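Local atomic coordinates of homoserine dehydrogenase (Staphylococcus aureus M1064, PDB entry 4PG7), a protein that catalyses the NAD(P)-dependent interconversion of homoserine and aspartate semialdehyde in the aspartic acid pathway of amino-acid biosynthesis. Residues N169-F174 with L232-V237; K22-A27 with S92-V97; L29-V34 with I62-K67; K396-F401 with E428-H433. One frame throughout, in Å; residues are numbered along the deposited sequence. Where two conformers were deposited one is given.

Contacts 2 and 3 lie in one parallel Rossmann-type sheet, their centres about 17 Å apart, and share strand 22-29: contact 2 pairs it with strand 95-98, contact 3 pairs its end with strand 55-63. They touch at Leu29 N and Val97 O (2.8 Å). Both are buried, with aliphatic packing, but contact 2 has several backbone bonds and one to a carboxylate, contact 3 a single backbone bond. Contacts 1 and 4 are partly buried, without hydrogen bonds across. Contact 1 sets a helix end against a mixed-sheet strand through phenylalanine rings; contact 4 joins two helix ends of the ACT domain through isoleucine, leucine and histidine. The centres of contacts 2 and 4 stand about 64 Å apart.

Contact 1 (N169-F174 with L232-V237); sequences NNISKF and LSFNQV
At the edge of the Phe234 ring, near its plane, sits the carbonyl oxygen of Ile171, with Ile171 O 3.3 Å from Phe234 CE1. This is helix-on-sheet packing, in which the last turn of helix 220-234 meets the start of strand 171-177. One face of the Phe234 ring is occupied by its own neighbour, Ser233 CB, which stands over the ring centre. Phe174 approaches from the same side of the ring plane, but beyond the rim: the two ring centroids are 5.8 Å apart and the planes differ by 29°, a near-parallel pair slid so far that the rings barely overlap. Their closest atoms are Phe174 CE2 and Phe234 CE2, at 3.7 Å.

A classic beta bulge marks this part of the strand, Ser172 and Lys173 both facing Ile307 of strand 302-308. Ile171 and Phe174 direct their CB atoms to the helix, whereas Ser172 and Lys173 direct theirs from it, and Lys173 NZ forms a salt bridge with Glu444. Ile171 CG2 lies 3.9 Å from Phe234 CE1, and the two side chains cross at about a right angle. The Phe234 ring also meets that of Tyr274 on strand 264-275. Just beyond Phe234, Asn235 leaves the helix with positive phi.

The hydroxyl of Ser233 is hydrogen-bonded within its own helix to Thr229 O. Carbon atoms of the strand approach this small group: Ile171 CD1 reaches Ser233 CB at 3.9 Å, and Phe174 CD2 lies 4.0 Å from Ser233 OG.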
loop_
_atom_site.group_PDB
_atom_site.type_symbol
_atom_site.label_atom_id
_atom_site.label_comp_id
_atom_site.label_asym_id
_atom_site.label_seq_id
_atom_site.Cartn_x
_atom_site.Cartn_y
_atom_site.Cartn_z
ATOM N N ASN A 169 -5.771 -10.566 -7.758
ATOM C CA ASN A 169 -7.116 -10.060 -8.021
ATOM C C ASN A 169 -8.187 -10.688 -7.127
ATOM O O ASN A 169 -9.158 -10.017 -6.778
ATOM C CB ASN A 169 -7.499 -10.264 -9.487
ATOM C CG ASN A 169 -6.576 -9.531 -10.441
ATOM N N ASN A 170 -8.014 -11.958 -6.760
ATOM C CA ASN A 170 -9.007 -12.680 -5.974
ATOM C C ASN A 170 -8.809 -12.400 -4.481
ATOM O O ASN A 170 -8.120 -13.135 -3.767
ATOM C CB ASN A 170 -8.930 -14.180 -6.246
ATOM N N ILE A 171 -9.423 -11.314 -4.036
ATOM C CA ILE A 171 -9.433 -10.939 -2.630
ATOM C C ILE A 171 -10.531 -11.724 -1.924
ATOM O O ILE A 171 -11.665 -11.699 -2.357
ATOM C CB ILE A 171 -9.688 -9.429 -2.468
ATOM C CG1 ILE A 171 -8.609 -8.624 -3.198
ATOM C CG2 ILE A 171 -9.737 -9.053 -0.993
ATOM C CD1 ILE A 171 -8.895 -7.132 -3.272
ATOM N N SER A 172 -10.195 -12.415 -0.846
ATOM C CA SER A 172 -11.188 -13.123 -0.041
ATOM C C SER A 172 -11.547 -12.407 1.266
ATOM O O SER A 172 -12.603 -12.649 1.852
ATOM C CB SER A 172 -10.678 -14.524 0.277
ATOM O OG SER A 172 -9.577 -14.470 1.162
ATOM N N LYS A 173 -10.670 -11.529 1.732
ATOM C CA LYS A 173 -10.893 -10.854 3.006
ATOM C C LYS A 173 -10.100 -9.552 3.045
ATOM O O LYS A 173 -9.000 -9.476 2.517
ATOM C CB LYS A 173 -10.504 -11.772 4.175
ATOM C CG LYS A 173 -10.601 -11.147 5.570
ATOM C CD LYS A 173 -10.306 -12.187 6.643
ATOM C CE LYS A 173 -10.315 -11.575 8.033
ATOM N NZ LYS A 173 -9.806 -12.511 9.075
ATOM N N PHE A 174 -10.680 -8.524 3.647
ATOM C CA PHE A 174 -9.907 -7.345 4.021
ATOM C C PHE A 174 -10.223 -6.949 5.435
ATOM O O PHE A 174 -11.329 -7.174 5.920
ATOM C CB PHE A 174 -10.162 -6.170 3.067
ATOM C CG PHE A 174 -11.549 -5.590 3.155
ATOM C CD1 PHE A 174 -11.862 -4.632 4.124
ATOM C CD2 PHE A 174 -12.527 -5.957 2.265
ATOM C CE1 PHE A 174 -13.127 -4.087 4.215
ATOM C CE2 PHE A 174 -13.800 -5.406 2.345
ATOM C CZ PHE A 174 -14.108 -4.485 3.323
ATOM N N LEU A 232 -15.391 -2.369 -4.183
ATOM C CA LEU A 232 -14.156 -2.354 -4.933
ATOM C C LEU A 232 -13.399 -3.686 -4.876
ATOM O O LEU A 232 -12.842 -4.099 -5.880
ATOM C CB LEU A 232 -13.251 -1.223 -4.443
ATOM C CG LEU A 232 -13.825 0.183 -4.658
ATOM C CD1 LEU A 232 -12.921 1.227 -4.032
ATOM C CD2 LEU A 232 -14.025 0.476 -6.143
ATOM N N SER A 233 -13.413 -4.372 -3.731
ATOM C CA SER A 233 -12.702 -5.649 -3.571
ATOM C C SER A 233 -13.416 -6.857 -4.166
ATOM O O SER A 233 -12.780 -7.729 -4.764
ATOM C CB SER A 233 -12.439 -5.942 -2.080
ATOM O OG SER A 233 -11.632 -4.928 -1.511
ATOM N N PHE A 234 -14.719 -6.944 -3.943
ATOM C CA PHE A 234 -15.469 -8.140 -4.259
ATOM C C PHE A 234 -16.451 -7.959 -5.404
ATOM O O PHE A 234 -17.092 -8.932 -5.793
ATOM C CB PHE A 234 -16.278 -8.589 -3.049
ATOM C CG PHE A 234 -15.480 -8.738 -1.794
ATOM C CD1 PHE A 234 -14.299 -9.462 -1.789
ATOM C CD2 PHE A 234 -15.947 -8.209 -0.598
ATOM C CE1 PHE A 234 -13.575 -9.610 -0.624
ATOM C CE2 PHE A 234 -15.230 -8.372 0.572
ATOM C CZ PHE A 234 -14.047 -9.076 0.561
ATOM N N ASN A 235 -16.592 -6.730 -5.917
ATOM C CA ASN A 235 -17.600 -6.416 -6.925
ATOM C C ASN A 235 -19.011 -6.811 -6.483
ATOM O O ASN A 235 -19.833 -7.226 -7.286
ATOM C CB ASN A 235 -17.242 -7.069 -8.259
ATOM C CG ASN A 235 -15.811 -6.783 -8.683
ATOM O OD1 ASN A 235 -15.331 -5.657 -8.564
ATOM N ND2 ASN A 235 -15.124 -7.804 -9.181
ATOM N N GLN A 236 -19.279 -6.667 -5.191
ATOM C CA GLN A 236 -20.588 -6.958 -4.629
ATOM C C GLN A 236 -21.098 -5.710 -3.962
ATOM O O GLN A 236 -20.350 -5.008 -3.301
ATOM C CB GLN A 236 -20.496 -8.053 -3.572
ATOM C CG GLN A 236 -20.098 -9.415 -4.113
ATOM C CD GLN A 236 -21.191 -10.071 -4.929
ATOM O OE1 GLN A 236 -20.953 -10.528 -6.042
ATOM N NE2 GLN A 236 -22.396 -10.121 -4.382
ATOM N N VAL A 237 -22.391 -5.477 -4.097
ATOM C CA VAL A 237 -23.044 -4.359 -3.474
ATOM C C VAL A 237 -23.662 -4.825 -2.174
ATOM O O VAL A 237 -24.502 -5.705 -2.186
ATOM C CB VAL A 237 -24.163 -3.815 -4.384
ATOM C CG1 VAL A 237 -25.025 -2.811 -3.641
ATOM C CG2 VAL A 237 -23.574 -3.203 -5.649
#

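Contact 2 (K22-A27 with S92-V97); sequences KKLNIA and SLDIIV. With GOL (glycerol), chain I.
The central pair of a Rossmann-type parallel sheet is joined here. Strand 22-29 runs beside strand 95-98 where the strand order 3-2-1-4-5-6 switches from one half of the sheet to the other. Asn25 and Asp94 meet at the entry to the pairing, and the bridges Ile26-Ile95 and Ala27-Ile96 follow. The short segments diverge from parallel by 33°.

Regular parallel bonding is seen at Ala27: its N donates to Ile95 O at 3.2 Å, and its O accepts from Val97 N at 2.8 Å with a nearly straight N-H...O angle of 173°. One step earlier the backbone of Asp94 departs from strand geometry, and its side chain takes over the acceptor role. With chi1 at -56°, CG swings beside the backbone N, and OD2 receives Asn25 N at 2.8 Å on its anti side, slightly out of the carboxylate plane. In return Asn25 O accepts from Asp94 N at 2.8 Å and, weakly, from Ile95 N.

A glycerol, probably from the crystallisation liquor, sits beside the polar groups at the start of the pairing. Its exact place is doubtful, because its C1 clashes with Ser92 O; its O1 approaches Asn25 ND2 at 2.7 Å and Asp94 OD2 at 2.5 Å.

Apolar side chains line both faces. Ala27 CB touches Leu93 CD1 at 3.7 Å and, with Leu93 and Ile96, packs against Ile87 of helix 84-88. Leu24, Ile95 and Val97 pack against helix 323-339; the side chains of Leu24 and Asp94 meet at a slant, Leu24 CD2 3.6 Å from Asp94 CB.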
loop_
_atom_site.group_PDB
_atom_site.type_symbol
_atom_site.label_atom_id
_atom_site.label_comp_id
_atom_site.label_asym_id
_atom_site.label_seq_id
_atom_site.Cartn_x
_atom_site.Cartn_y
_atom_site.Cartn_z
ATOM N N LYS A 22 -8.973 22.499 -28.496
ATOM C CA LYS A 22 -10.364 22.178 -28.189
ATOM C C LYS A 22 -10.742 22.697 -26.794
ATOM O O LYS A 22 -10.012 22.496 -25.812
ATOM C CB LYS A 22 -10.599 20.669 -28.275
ATOM N N LYS A 23 -11.880 23.377 -26.726
ATOM C CA LYS A 23 -12.449 23.844 -25.466
ATOM C C LYS A 23 -13.189 22.681 -24.781
ATOM O O LYS A 23 -14.032 22.005 -25.394
ATOM C CB LYS A 23 -13.419 24.998 -25.741
ATOM C CG LYS A 23 -13.132 26.298 -25.008
ATOM C CD LYS A 23 -14.287 27.277 -25.195
ATOM C CE LYS A 23 -13.933 28.704 -24.828
ATOM N NZ LYS A 23 -12.913 29.312 -25.720
ATOM N N LEU A 24 -12.843 22.433 -23.524
ATOM C CA LEU A 24 -13.574 21.478 -22.688
ATOM C C LEU A 24 -14.430 22.273 -21.719
ATOM O O LEU A 24 -13.918 22.878 -20.771
ATOM C CB LEU A 24 -12.618 20.559 -21.925
ATOM C CG LEU A 24 -12.429 19.165 -22.510
ATOM C CD1 LEU A 24 -11.264 18.455 -21.833
ATOM C CD2 LEU A 24 -13.697 18.344 -22.347
ATOM N N ASN A 25 -15.734 22.279 -21.968
ATOM C CA ASN A 25 -16.664 23.047 -21.151
ATOM C C ASN A 25 -17.140 22.199 -19.978
ATOM O O ASN A 25 -17.668 21.094 -20.157
ATOM C CB ASN A 25 -17.840 23.516 -21.993
ATOM C CG ASN A 25 -17.464 24.645 -22.945
ATOM O OD1 ASN A 25 -16.923 25.664 -22.532
ATOM N ND2 ASN A 25 -17.757 24.468 -24.213
ATOM N N ILE A 26 -16.902 22.687 -18.768
ATOM C CA ILE A 26 -17.280 21.936 -17.581
ATOM C C ILE A 26 -18.163 22.774 -16.668
ATOM O O ILE A 26 -18.198 24.009 -16.756
ATOM C CB ILE A 26 -16.041 21.400 -16.817
ATOM C CG1 ILE A 26 -15.332 22.496 -16.012
ATOM C CG2 ILE A 26 -15.054 20.763 -17.783
ATOM C CD1 ILE A 26 -14.246 21.949 -15.091
ATOM N N ALA A 27 -18.875 22.078 -15.800
ATOM C CA ALA A 27 -19.611 22.697 -14.715
ATOM C C ALA A 27 -19.264 22.030 -13.378
ATOM O O ALA A 27 -19.020 20.814 -13.315
ATOM C CB ALA A 27 -21.091 22.609 -14.984
ATOM N N SER A 92 -23.725 22.297 -24.423
ATOM C CA SER A 92 -22.321 22.581 -24.668
ATOM C C SER A 92 -21.398 22.003 -23.606
ATOM O O SER A 92 -20.183 22.006 -23.793
ATOM C CB SER A 92 -22.080 24.088 -24.764
ATOM O OG SER A 92 -22.047 24.690 -23.478
ATOM N N LEU A 93 -21.941 21.541 -22.488
ATOM C CA LEU A 93 -21.097 20.969 -21.438
ATOM C C LEU A 93 -20.614 19.581 -21.825
ATOM O O LEU A 93 -21.363 18.769 -22.363
ATOM C CB LEU A 93 -21.836 20.897 -20.109
ATOM C CG LEU A 93 -22.191 22.240 -19.474
ATOM C CD1 LEU A 93 -22.865 21.995 -18.141
ATOM C CD2 LEU A 93 -20.973 23.139 -19.288
ATOM N N ASP A 94 -19.337 19.336 -21.565
ATOM C CA ASP A 94 -18.712 18.048 -21.845
ATOM C C ASP A 94 -18.625 17.204 -20.577
ATOM O O ASP A 94 -18.782 15.983 -20.627
ATOM C CB ASP A 94 -17.314 18.293 -22.412
ATOM C CG ASP A 94 -17.341 19.175 -23.651
ATOM O OD1 ASP A 94 -18.035 18.784 -24.618
ATOM O OD2 ASP A 94 -16.711 20.265 -23.646
ATOM N N ILE A 95 -18.366 17.863 -19.447
ATOM C CA ILE A 95 -18.112 17.180 -18.181
ATOM C C ILE A 95 -18.768 17.899 -17.003
ATOM O O ILE A 95 -18.701 19.125 -16.895
ATOM C CB ILE A 95 -16.594 17.101 -17.888
ATOM C CG1 ILE A 95 -15.822 16.541 -19.099
ATOM C CG2 ILE A 95 -16.340 16.261 -16.639
ATOM C CD1 ILE A 95 -14.314 16.555 -18.940
ATOM N N ILE A 96 -19.368 17.119 -16.106
ATOM C CA ILE A 96 -19.936 17.640 -14.861
ATOM C C ILE A 96 -19.090 17.136 -13.694
ATOM O O ILE A 96 -18.869 15.926 -13.544
ATOM C CB ILE A 96 -21.374 17.150 -14.631
ATOM C CG1 ILE A 96 -22.254 17.428 -15.854
ATOM C CG2 ILE A 96 -21.966 17.786 -13.383
ATOM C CD1 ILE A 96 -22.457 18.880 -16.137
ATOM N N VAL A 97 -18.617 18.071 -12.884
ATOM C CA VAL A 97 -17.807 17.757 -11.704
ATOM C C VAL A 97 -18.646 18.021 -10.470
ATOM O O VAL A 97 -19.007 19.161 -10.191
ATOM C CB VAL A 97 -16.549 18.624 -11.657
ATOM C CG1 VAL A 97 -15.730 18.302 -10.407
ATOM C CG2 VAL A 97 -15.731 18.406 -12.919
HETATM C C1 GOL I . -18.871 21.636 -25.913
HETATM O O1 GOL I . -17.693 21.983 -25.177
HETATM C C2 GOL I . -18.580 21.027 -27.264
HETATM O O2 GOL I . -19.860 20.822 -27.875
HETATM C C3 GOL I . -17.733 21.957 -28.106
HETATM O O3 GOL I . -16.517 22.309 -27.414
#

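Contact 3 (L29-V34 with I62-K67); sequences LGLGTV and ILVRDK
A single backbone hydrogen bond ties the segments together: Gly30 N donates to Leu63 O at 2.9 Å. It is bent, with an N-H...O angle of 142° and the donor tilted from the carbonyl plane, as the chain at Gly30 is already leaving the sheet. Leu29 and Leu63 form the accompanying parallel bridge, their CA atoms 4.7 Å apart.

The remaining contacts are aliphatic and fall on two sides of this bond. On one, Leu29 CD2 reaches Leu63 CB at 3.8 Å and Leu63 CD2 at 3.9 Å, the two side chains meeting at a slant. On the other, Leu31 touches two residues of the opposite segment: its CG lies 3.8 Å from Ile62 CG2, and its CB is 4.0 Å from Val64 CG1. Ile62 presents CG2 because this methyl is anti to its backbone N, with CG1 beside that N (chi1 -57°).

The turn between strand and helix has the Rossmann-type GxGxxG pattern, Gly30-Gly32-Gly35, consistent with a dinucleotide-binding loop. Gly30 adopts a positive phi of 105°, and Gly32 is the N-cap residue of helix 33-53.

Contact 3 therefore closes the beta-alpha-beta unit of strand 22-29, helix 33-53 and strand 55-63. Leu29 also bonds through its backbone to Val97 and Val99, at and just after strand 95-98, while Ile87 of helix 84-88 and Trp109 of helix 106-115 cover the face bearing Leu29 and Leu63.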
loop_
_atom_site.group_PDB
_atom_site.type_symbol
_atom_site.label_atom_id
_atom_site.label_comp_id
_atom_site.label_asym_id
_atom_site.label_seq_id
_atom_site.Cartn_x
_atom_site.Cartn_y
_atom_site.Cartn_z
ATOM N N LEU A 29 -20.668 21.286 -9.525
ATOM C CA LEU A 29 -21.828 21.259 -8.656
ATOM C C LEU A 29 -21.292 21.340 -7.239
ATOM O O LEU A 29 -20.782 20.343 -6.711
ATOM C CB LEU A 29 -22.660 19.993 -8.876
ATOM C CG LEU A 29 -23.107 19.675 -10.301
ATOM C CD1 LEU A 29 -23.902 18.388 -10.309
ATOM C CD2 LEU A 29 -23.947 20.812 -10.876
ATOM N N GLY A 30 -21.380 22.531 -6.649
ATOM C CA GLY A 30 -20.886 22.782 -5.292
ATOM C C GLY A 30 -19.585 23.564 -5.272
ATOM O O GLY A 30 -18.760 23.440 -6.169
ATOM N N LEU A 31 -19.414 24.389 -4.246
ATOM C CA LEU A 31 -18.230 25.220 -4.126
ATOM C C LEU A 31 -17.816 25.358 -2.650
ATOM O O LEU A 31 -17.659 26.462 -2.134
ATOM C CB LEU A 31 -18.494 26.596 -4.770
ATOM C CG LEU A 31 -17.444 27.331 -5.587
ATOM C CD1 LEU A 31 -17.528 28.844 -5.356
ATOM C CD2 LEU A 31 -16.057 26.810 -5.369
ATOM N N GLY A 32 -17.642 24.234 -1.967
ATOM C CA GLY A 32 -17.122 24.264 -0.592
ATOM C C GLY A 32 -15.612 24.330 -0.638
ATOM O O GLY A 32 -15.046 24.915 -1.567
ATOM N N THR A 33 -14.943 23.727 0.347
ATOM C CA THR A 33 -13.485 23.719 0.359
ATOM C C THR A 33 -12.953 22.881 -0.791
ATOM O O THR A 33 -11.977 23.246 -1.422
ATOM C CB THR A 33 -12.916 23.178 1.688
ATOM O OG1 THR A 33 -13.475 21.889 1.942
ATOM C CG2 THR A 33 -13.274 24.099 2.828
ATOM N N VAL A 34 -13.609 21.770 -1.091
ATOM C CA VAL A 34 -13.148 20.915 -2.193
ATOM C C VAL A 34 -13.377 21.632 -3.541
ATOM O O VAL A 34 -12.486 21.665 -4.393
ATOM C CB VAL A 34 -13.844 19.530 -2.177
ATOM C CG1 VAL A 34 -13.466 18.722 -3.404
ATOM C CG2 VAL A 34 -13.490 18.747 -0.914
ATOM N N ILE A 62 -20.969 27.235 -12.133
ATOM C CA ILE A 62 -20.809 26.668 -10.817
ATOM C C ILE A 62 -22.145 26.722 -10.100
ATOM O O ILE A 62 -22.715 27.791 -9.924
ATOM C CB ILE A 62 -19.719 27.392 -10.002
ATOM C CG1 ILE A 62 -18.383 27.358 -10.760
ATOM C CG2 ILE A 62 -19.544 26.703 -8.653
ATOM C CD1 ILE A 62 -17.254 28.157 -10.120
ATOM N N LEU A 63 -22.670 25.561 -9.731
ATOM C CA LEU A 63 -23.874 25.498 -8.916
ATOM C C LEU A 63 -23.503 25.757 -7.459
ATOM O O LEU A 63 -22.626 25.084 -6.896
ATOM C CB LEU A 63 -24.568 24.135 -9.044
ATOM C CG LEU A 63 -25.890 23.947 -8.278
ATOM C CD1 LEU A 63 -27.021 24.731 -8.933
ATOM C CD2 LEU A 63 -26.276 22.475 -8.207
ATOM N N VAL A 64 -24.174 26.729 -6.857
ATOM C CA VAL A 64 -24.041 27.000 -5.426
ATOM C C VAL A 64 -25.429 27.044 -4.802
ATOM O O VAL A 64 -26.425 27.290 -5.497
ATOM C CB VAL A 64 -23.304 28.327 -5.146
ATOM C CG1 VAL A 64 -21.927 28.322 -5.795
ATOM C CG2 VAL A 64 -24.101 29.529 -5.630
ATOM N N ARG A 65 -25.489 26.787 -3.498
ATOM C CA ARG A 65 -26.744 26.882 -2.736
ATOM C C ARG A 65 -27.206 28.328 -2.626
ATOM O O ARG A 65 -28.396 28.613 -2.766
ATOM C CB ARG A 65 -26.582 26.282 -1.329
ATOM N N ASP A 66 -26.259 29.237 -2.392
ATOM C CA ASP A 66 -26.566 30.657 -2.191
ATOM C C ASP A 66 -25.535 31.555 -2.885
ATOM O O ASP A 66 -24.389 31.674 -2.433
ATOM C CB ASP A 66 -26.607 30.960 -0.695
ATOM C CG ASP A 66 -26.984 32.389 -0.402
ATOM O OD1 ASP A 66 -28.068 32.823 -0.833
ATOM O OD2 ASP A 66 -26.203 33.081 0.272
ATOM N N LYS A 67 -25.970 32.213 -3.955
ATOM C CA LYS A 67 -25.079 32.913 -4.864
ATOM C C LYS A 67 -24.870 34.388 -4.535
ATOM O O LYS A 67 -23.988 35.021 -5.116
ATOM C CB LYS A 67 -25.567 32.746 -6.313
ATOM C CG LYS A 67 -26.804 33.545 -6.702
ATOM C CD LYS A 67 -27.380 33.093 -8.025
ATOM C CE LYS A 67 -28.021 34.243 -8.772
ATOM N NZ LYS A 67 -28.769 33.701 -9.933
#

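Contact 4 (K396-F401 with E428-H433)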
loop_
_atom_site.group_PDB
_atom_site.type_symbol
_atom_site.label_atom_id
_atom_site.label_comp_id
_atom_site.label_asym_id
_atom_site.label_seq_id
_atom_site.Cartn_x
_atom_site.Cartn_y
_atom_site.Cartn_z
ATOM N N LYS A 396 -13.024 -24.746 29.716
ATOM C CA LYS A 396 -12.494 -25.930 29.023
ATOM C C LYS A 396 -13.534 -27.035 28.914
ATOM O O LYS A 396 -13.658 -27.665 27.872
ATOM C CB LYS A 396 -11.245 -26.465 29.719
ATOM C CG LYS A 396 -10.003 -25.669 29.378
ATOM C CD LYS A 396 -8.964 -25.658 30.499
ATOM C CE LYS A 396 -8.335 -27.006 30.801
ATOM N NZ LYS A 396 -7.017 -26.778 31.474
ATOM N N ALA A 397 -14.330 -27.209 29.955
ATOM C CA ALA A 397 -15.371 -28.224 29.944
ATOM C C ALA A 397 -16.531 -27.845 29.044
ATOM O O ALA A 397 -17.124 -28.705 28.397
ATOM C CB ALA A 397 -15.883 -28.465 31.354
ATOM N N ILE A 398 -16.869 -26.565 28.979
ATOM C CA ILE A 398 -18.116 -26.200 28.297
ATOM C C ILE A 398 -17.904 -25.844 26.809
ATOM O O ILE A 398 -18.808 -26.035 25.999
ATOM C CB ILE A 398 -18.917 -25.093 29.028
ATOM C CG1 ILE A 398 -18.208 -23.753 28.963
ATOM C CG2 ILE A 398 -19.186 -25.471 30.478
ATOM C CD1 ILE A 398 -19.152 -22.601 29.216
ATOM N N LEU A 399 -16.720 -25.370 26.446
ATOM C CA LEU A 399 -16.498 -24.892 25.089
ATOM C C LEU A 399 -16.482 -26.067 24.130
ATOM O O LEU A 399 -15.996 -27.131 24.487
ATOM C CB LEU A 399 -15.168 -24.162 24.982
ATOM C CG LEU A 399 -15.151 -22.752 25.582
ATOM C CD1 LEU A 399 -13.720 -22.239 25.615
ATOM C CD2 LEU A 399 -16.052 -21.809 24.805
ATOM N N PRO A 400 -17.008 -25.878 22.918
ATOM C CA PRO A 400 -16.734 -26.888 21.869
ATOM C C PRO A 400 -15.255 -26.841 21.488
ATOM O O PRO A 400 -14.489 -26.034 22.039
ATOM C CB PRO A 400 -17.606 -26.437 20.687
ATOM C CG PRO A 400 -17.835 -24.965 20.905
ATOM C CD PRO A 400 -17.662 -24.673 22.385
ATOM N N PHE A 401 -14.837 -27.690 20.555
ATOM C CA PHE A 401 -13.417 -27.831 20.301
ATOM C C PHE A 401 -12.884 -26.525 19.764
ATOM O O PHE A 401 -13.583 -25.779 19.021
ATOM C CB PHE A 401 -13.091 -29.016 19.365
ATOM C CG PHE A 401 -13.238 -28.709 17.904
ATOM C CD1 PHE A 401 -12.131 -28.335 17.142
ATOM C CD2 PHE A 401 -14.478 -28.826 17.283
ATOM C CE1 PHE A 401 -12.267 -28.076 15.783
ATOM C CE2 PHE A 401 -14.622 -28.569 15.925
ATOM C CZ PHE A 401 -13.515 -28.193 15.174
ATOM N N GLU A 428 -23.595 -17.042 23.887
ATOM C CA GLU A 428 -24.856 -17.640 24.346
ATOM C C GLU A 428 -24.594 -18.831 25.228
ATOM O O GLU A 428 -25.231 -19.022 26.249
ATOM C CB GLU A 428 -25.689 -18.098 23.151
ATOM C CG GLU A 428 -26.299 -16.945 22.357
ATOM C CD GLU A 428 -27.480 -17.380 21.505
ATOM O OE1 GLU A 428 -28.040 -16.493 20.819
ATOM O OE2 GLU A 428 -27.852 -18.589 21.506
ATOM N N LEU A 429 -23.634 -19.634 24.808
ATOM C CA LEU A 429 -23.255 -20.796 25.542
ATOM C C LEU A 429 -22.778 -20.442 26.968
ATOM O O LEU A 429 -23.203 -21.042 27.960
ATOM C CB LEU A 429 -22.156 -21.520 24.759
ATOM C CG LEU A 429 -21.484 -22.666 25.479
ATOM C CD1 LEU A 429 -22.471 -23.809 25.680
ATOM C CD2 LEU A 429 -20.294 -23.129 24.648
ATOM N N ILE A 430 -21.893 -19.465 27.051
ATOM C CA ILE A 430 -21.353 -19.024 28.341
ATOM C C ILE A 430 -22.484 -18.457 29.213
ATOM O O ILE A 430 -22.524 -18.706 30.417
ATOM C CB ILE A 430 -20.191 -18.046 28.129
ATOM C CG1 ILE A 430 -18.998 -18.822 27.558
ATOM C CG2 ILE A 430 -19.764 -17.371 29.428
ATOM C CD1 ILE A 430 -17.908 -17.972 26.954
ATOM N N THR A 431 -23.401 -17.735 28.578
ATOM C CA THR A 431 -24.585 -17.174 29.241
ATOM C C THR A 431 -25.501 -18.252 29.806
ATOM O O THR A 431 -25.903 -18.164 30.966
ATOM C CB THR A 431 -25.353 -16.241 28.275
ATOM O OG1 THR A 431 -24.513 -15.133 27.943
ATOM C CG2 THR A 431 -26.640 -15.719 28.893
ATOM N N LYS A 432 -25.771 -19.313 29.037
ATOM C CA LYS A 432 -26.619 -20.386 29.549
ATOM C C LYS A 432 -25.965 -21.197 30.670
ATOM O O LYS A 432 -26.662 -21.871 31.431
ATOM C CB LYS A 432 -27.176 -21.269 28.410
ATOM C CG LYS A 432 -26.168 -22.209 27.787
ATOM C CD LYS A 432 -26.743 -23.557 27.320
ATOM C CE LYS A 432 -26.392 -23.875 25.871
ATOM N NZ LYS A 432 -26.659 -25.308 25.538
ATOM N N HIS A 433 -24.637 -21.146 30.771
ATOM C CA HIS A 433 -23.914 -21.719 31.916
ATOM C C HIS A 433 -23.780 -20.776 33.122
ATOM O O HIS A 433 -22.997 -21.024 34.029
ATOM C CB HIS A 433 -22.540 -22.238 31.477
ATOM C CG HIS A 433 -22.619 -23.588 30.847
ATOM N ND1 HIS A 433 -22.741 -24.735 31.588
ATOM C CD2 HIS A 433 -22.723 -23.965 29.555
ATOM C CE1 HIS A 433 -22.861 -25.772 30.782
ATOM N NE2 HIS A 433 -22.847 -25.331 29.541
#
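Ile398 and His433 are brought together by their first torsions. In Ile398, chi1 of 69° sets CG1 between the backbone N and the carbonyl carbon and leaves CG2 beside the N; in His433, chi1 of -81° sets CG beside the backbone N, with Leu429 CD1 at the edge of the imidazole, in its plane. As a result Ile398 CG2 stands over one face of the His433 ring, 3.7 Å from its centroid and only 7° off the normal, a well-centred CH-pi contact. The other branch of Ile398 extends the cover, with CD1 3.8 Å from His433 CD2.

These residues belong to the C-terminal ACT domain, a beta-alpha-beta-beta-alpha-beta fold whose two helices, 388-398 and 427-432, lie on the same side of the sheet and meet here at their C-terminal ends. Deeper in, Ile398 CD1 approaches Ile430 CG1 at 4.1 Å, and Ile430 goes on to pack against Val379 and Val381 of strand 375-382. Leu399 reaches the sheet at Ile419.

Leu429 makes the other contact with this turn. Its CD2 lies 3.5 Å from Ile398 O, the carbonyl of the last helical residue, and touches Pro400 CD at 3.8 Å.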